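Local atomic coordinates of A-type flavoprotein (Giardia intestinalis, PDB entry 2Q9U), a protein that scavenges oxygen in a human parasite, probably by passing electrons from a flavin mononucleotide to a diiron centre in a metallo-beta-lactamase-like domain. Residues 204-215 against 244-252. Residues are numbered along the deposited sequence; the frame is centred on the assembly and turned at random.
Sequences LGLFSAQMRKAL and AEYDRWSKG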
loop_
_atom_site.group_PDB
_atom_site.type_symbol
_atom_site.label_atom_id
_atom_site.label_comp_id
_atom_site.label_asym_id
_atom_site.label_seq_id
_atom_site.Cartn_x
_atom_site.Cartn_y
_atom_site.Cartn_z
ATOM N N LEU A 204 -4.096 -24.857 -4.659
ATOM C CA LEU A 204 -4.551 -26.202 -4.972
ATOM C C LEU A 204 -6.032 -26.302 -5.260
ATOM O O LEU A 204 -6.534 -27.402 -5.547
ATOM C CB LEU A 204 -4.156 -27.164 -3.826
ATOM C CG LEU A 204 -2.669 -27.251 -3.409
ATOM C CD1 LEU A 204 -2.507 -28.129 -2.147
ATOM C CD2 LEU A 204 -1.752 -27.747 -4.522
ATOM N N GLY A 205 -6.738 -25.175 -5.169
ATOM C CA GLY A 205 -8.222 -25.191 -5.076
ATOM C C GLY A 205 -8.895 -26.005 -6.179
ATOM O O GLY A 205 -9.916 -26.655 -5.945
ATOM N N LEU A 206 -8.335 -25.955 -7.387
ATOM C CA LEU A 206 -8.928 -26.627 -8.548
ATOM C C LEU A 206 -8.439 -28.082 -8.725
ATOM O O LEU A 206 -8.837 -28.758 -9.699
ATOM C CB LEU A 206 -8.666 -25.837 -9.845
ATOM C CG LEU A 206 -7.241 -25.655 -10.395
ATOM C CD1 LEU A 206 -7.311 -25.128 -11.809
ATOM C CD2 LEU A 206 -6.372 -24.688 -9.560
ATOM N N PHE A 207 -7.620 -28.556 -7.785
ATOM C CA PHE A 207 -6.953 -29.863 -7.935
ATOM C C PHE A 207 -7.390 -30.937 -6.909
ATOM O O PHE A 207 -6.594 -31.820 -6.535
ATOM C CB PHE A 207 -5.429 -29.674 -7.980
ATOM C CG PHE A 207 -4.951 -28.795 -9.134
ATOM C CD1 PHE A 207 -5.247 -29.131 -10.458
ATOM C CD2 PHE A 207 -4.205 -27.635 -8.888
ATOM C CE1 PHE A 207 -4.826 -28.352 -11.511
ATOM C CE2 PHE A 207 -3.758 -26.863 -9.935
ATOM C CZ PHE A 207 -4.077 -27.214 -11.254
ATOM N N SER A 208 -8.657 -30.895 -6.471
ATOM C CA SER A 208 -9.115 -31.884 -5.442
ATOM C C SER A 208 -9.005 -33.327 -5.934
ATOM O O SER A 208 -8.669 -34.224 -5.158
ATOM C CB SER A 208 -10.553 -31.604 -4.956
ATOM O OG SER A 208 -11.460 -31.593 -6.053
ATOM N N ALA A 209 -9.262 -33.546 -7.226
ATOM C CA ALA A 209 -9.201 -34.899 -7.790
ATOM C C ALA A 209 -7.755 -35.410 -7.718
ATOM O O ALA A 209 -7.494 -36.562 -7.321
ATOM C CB ALA A 209 -9.709 -34.905 -9.218
ATOM N N GLN A 210 -6.815 -34.530 -8.042
ATOM C CA GLN A 210 -5.395 -34.876 -7.998
ATOM C C GLN A 210 -4.951 -35.120 -6.555
ATOM O O GLN A 210 -4.161 -36.018 -6.298
ATOM C CB GLN A 210 -4.544 -33.818 -8.697
ATOM C CG GLN A 210 -4.762 -33.730 -10.241
ATOM C CD GLN A 210 -5.985 -32.912 -10.679
ATOM O OE1 GLN A 210 -6.778 -32.422 -9.857
ATOM N NE2 GLN A 210 -6.128 -32.749 -11.998
ATOM N N MET A 211 -5.504 -34.366 -5.605
ATOM C CA MET A 211 -5.247 -34.627 -4.178
ATOM C C MET A 211 -5.771 -35.982 -3.691
ATOM O O MET A 211 -5.095 -36.654 -2.886
ATOM C CB MET A 211 -5.774 -33.488 -3.289
ATOM C CG MET A 211 -5.520 -33.713 -1.772
ATOM S SD MET A 211 -3.748 -33.737 -1.345
ATOM C CE MET A 211 -3.348 -32.004 -1.637
ATOM N N ARG A 212 -6.951 -36.377 -4.184
ATOM C CA ARG A 212 -7.528 -37.688 -3.861
ATOM C C ARG A 212 -6.549 -38.790 -4.283
ATOM O O ARG A 212 -6.271 -39.705 -3.498
ATOM C CB ARG A 212 -8.898 -37.878 -4.529
ATOM C CG ARG A 212 -10.052 -37.139 -3.814
ATOM C CD ARG A 212 -11.440 -37.665 -4.248
ATOM N NE ARG A 212 -11.675 -37.533 -5.688
ATOM C CZ ARG A 212 -12.106 -36.434 -6.307
ATOM N NH1 ARG A 212 -12.357 -35.321 -5.634
ATOM N NH2 ARG A 212 -12.286 -36.455 -7.625
ATOM N N LYS A 213 -5.986 -38.648 -5.490
ATOM C CA LYS A 213 -5.022 -39.623 -6.056
ATOM C C LYS A 213 -3.771 -39.695 -5.196
ATOM O O LYS A 213 -3.269 -40.777 -4.874
ATOM C CB LYS A 213 -4.656 -39.255 -7.514
ATOM C CG LYS A 213 -3.147 -38.909 -7.844
ATOM C CD LYS A 213 -2.696 -37.382 -7.676
ATOM C CE LYS A 213 -1.812 -36.868 -8.796
ATOM N NZ LYS A 213 -2.451 -36.515 -10.177
ATOM N N ALA A 214 -3.279 -38.520 -4.815
ATOM C CA ALA A 214 -2.029 -38.409 -4.114
ATOM C C ALA A 214 -2.201 -39.012 -2.728
ATOM O O ALA A 214 -1.347 -39.767 -2.282
ATOM C CB ALA A 214 -1.594 -36.927 -4.033
ATOM N N LEU A 215 -3.322 -38.706 -2.066
ATOM C CA LEU A 215 -3.591 -39.246 -0.737
ATOM C C LEU A 215 -3.749 -40.775 -0.759
ATOM O O LEU A 215 -3.269 -41.469 0.152
ATOM C CB LEU A 215 -4.799 -38.564 -0.085
ATOM C CG LEU A 215 -4.610 -37.067 0.240
ATOM C CD1 LEU A 215 -5.923 -36.469 0.736
ATOM C CD2 LEU A 215 -3.472 -36.858 1.255
ATOM N N ALA A 244 -5.755 -34.861 7.596
ATOM C CA ALA A 244 -7.238 -34.864 7.722
ATOM C C ALA A 244 -7.913 -33.713 6.964
ATOM O O ALA A 244 -8.972 -33.914 6.355
ATOM C CB ALA A 244 -7.660 -34.855 9.161
ATOM N N GLU A 245 -7.307 -32.522 6.991
ATOM C CA GLU A 245 -7.844 -31.376 6.237
ATOM C C GLU A 245 -7.773 -31.606 4.720
ATOM O O GLU A 245 -8.755 -31.371 4.003
ATOM C CB GLU A 245 -7.109 -30.083 6.624
ATOM C CG GLU A 245 -7.604 -28.804 5.866
ATOM C CD GLU A 245 -9.037 -28.403 6.209
ATOM O OE1 GLU A 245 -9.518 -28.767 7.301
ATOM O OE2 GLU A 245 -9.679 -27.710 5.390
ATOM N N TYR A 246 -6.608 -32.015 4.213
ATOM C CA TYR A 246 -6.500 -32.374 2.795
ATOM C C TYR A 246 -7.514 -33.458 2.403
ATOM O O TYR A 246 -8.129 -33.408 1.323
ATOM C CB TYR A 246 -5.095 -32.874 2.475
ATOM C CG TYR A 246 -4.098 -31.840 2.061
ATOM C CD1 TYR A 246 -4.472 -30.525 1.745
ATOM C CD2 TYR A 246 -2.752 -32.191 1.939
ATOM C CE1 TYR A 246 -3.518 -29.583 1.355
ATOM C CE2 TYR A 246 -1.807 -31.280 1.543
ATOM C CZ TYR A 246 -2.185 -29.977 1.251
ATOM O OH TYR A 246 -1.204 -29.111 0.849
ATOM N N ASP A 247 -7.684 -34.439 3.277
ATOM C CA ASP A 247 -8.636 -35.529 2.995
ATOM C C ASP A 247 -10.081 -35.025 2.882
ATOM O O ASP A 247 -10.781 -35.359 1.920
ATOM C CB ASP A 247 -8.536 -36.626 4.052
ATOM C CG ASP A 247 -9.391 -37.838 3.697
ATOM O OD1 ASP A 247 -9.151 -38.409 2.615
ATOM O OD2 ASP A 247 -10.318 -38.178 4.473
ATOM N N ARG A 248 -10.519 -34.230 3.858
ATOM C CA ARG A 248 -11.849 -33.642 3.815
ATOM C C ARG A 248 -11.987 -32.776 2.578
ATOM O O ARG A 248 -12.933 -32.937 1.807
ATOM C CB ARG A 248 -12.163 -32.836 5.081
ATOM C CG ARG A 248 -12.530 -33.691 6.302
ATOM C CD ARG A 248 -12.963 -32.808 7.493
ATOM N NE ARG A 248 -11.948 -31.785 7.804
ATOM C CZ ARG A 248 -10.988 -31.920 8.716
ATOM N NH1 ARG A 248 -10.890 -33.043 9.429
ATOM N NH2 ARG A 248 -10.113 -30.937 8.915
ATOM N N TRP A 249 -11.024 -31.880 2.357
ATOM C CA TRP A 249 -11.105 -30.992 1.197
ATOM C C TRP A 249 -11.165 -31.762 -0.125
ATOM O O TRP A 249 -11.976 -31.429 -0.992
ATOM C CB TRP A 249 -9.955 -29.958 1.181
ATOM C CG TRP A 249 -9.831 -29.316 -0.168
ATOM C CD1 TRP A 249 -10.730 -28.459 -0.757
ATOM C CD2 TRP A 249 -8.782 -29.525 -1.117
ATOM N NE1 TRP A 249 -10.290 -28.111 -2.015
ATOM C CE2 TRP A 249 -9.100 -28.756 -2.269
ATOM C CE3 TRP A 249 -7.599 -30.301 -1.116
ATOM C CZ2 TRP A 249 -8.274 -28.727 -3.406
ATOM C CZ3 TRP A 249 -6.770 -30.277 -2.263
ATOM C CH2 TRP A 249 -7.118 -29.493 -3.394
ATOM N N SER A 250 -10.325 -32.791 -0.287
ATOM C CA SER A 250 -10.307 -33.584 -1.534
ATOM C C SER A 250 -11.677 -34.240 -1.799
ATOM O O SER A 250 -12.014 -34.539 -2.949
ATOM C CB SER A 250 -9.227 -34.664 -1.527
ATOM O OG SER A 250 -9.473 -35.632 -0.511
ATOM N N LYS A 251 -12.446 -34.437 -0.733
ATOM C CA LYS A 251 -13.779 -35.045 -0.810
ATOM C C LYS A 251 -14.925 -33.999 -0.741
ATOM O O LYS A 251 -16.118 -34.348 -0.757
ATOM C CB LYS A 251 -13.898 -36.081 0.303
ATOM C CG LYS A 251 -12.976 -37.285 0.110
ATOM C CD LYS A 251 -12.935 -38.122 1.363
ATOM C CE LYS A 251 -12.158 -39.403 1.120
ATOM N NZ LYS A 251 -11.775 -39.999 2.408
ATOM N N GLY A 252 -14.565 -32.718 -0.671
ATOM C CA GLY A 252 -15.577 -31.666 -0.596
ATOM C C GLY A 252 -16.300 -31.616 0.738
ATOM O O GLY A 252 -17.417 -31.091 0.838
HETATM O O HOH W 1 -11.915 -26.275 -3.803
#
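In the metallo-beta-lactamase-like part of this flavodiiron protein, the segments 208-215 and 244-250 of two helices pack with their axes 9.0 Å apart and running 131° to one another, with the side chain of S250 as a knob in the hole made by S208, M211, R212 and L215. With CG anti to the backbone N (chi1 -180°) and two further bends, the M211 chain curls over Y246, so that CE stands 3.5 Å from the ring centroid, almost on the ring normal; SD lies over the same face, a Met-aromatic contact. L204 CD1 reaches the phenol obliquely, 3.4 Å from Y246 OH, which takes a hydrogen bond from the backbone N-H of F173. Helix 189-204 touches Y246 and W249 through T200.

Its CG also anti to the backbone N, W249 reaches with its indole to the type I turn L204-F207, which links helix 189-204 to helix 208-219. S208 CA sits over its six-membered ring as a CH-pi contact, M211 CB touches W249 CZ3 at 3.5 Å, and the carbonyl oxygens of L204 and G205 lie at the ring edge. A water accepts from W249 NE1 and donates to G205 O, tying the buried indole nitrogen to the turn.

At the chain's way out of helix 244-250, G252 ends a Schellman motif, and S250 OG donates a hydrogen bond to D247 O. R212 lays its guanidinium against A209 CA and reaches S250 O in its own plane, the NH1 bond being 2.8 Å long and meeting the carbonyl nearly head-on at 171°.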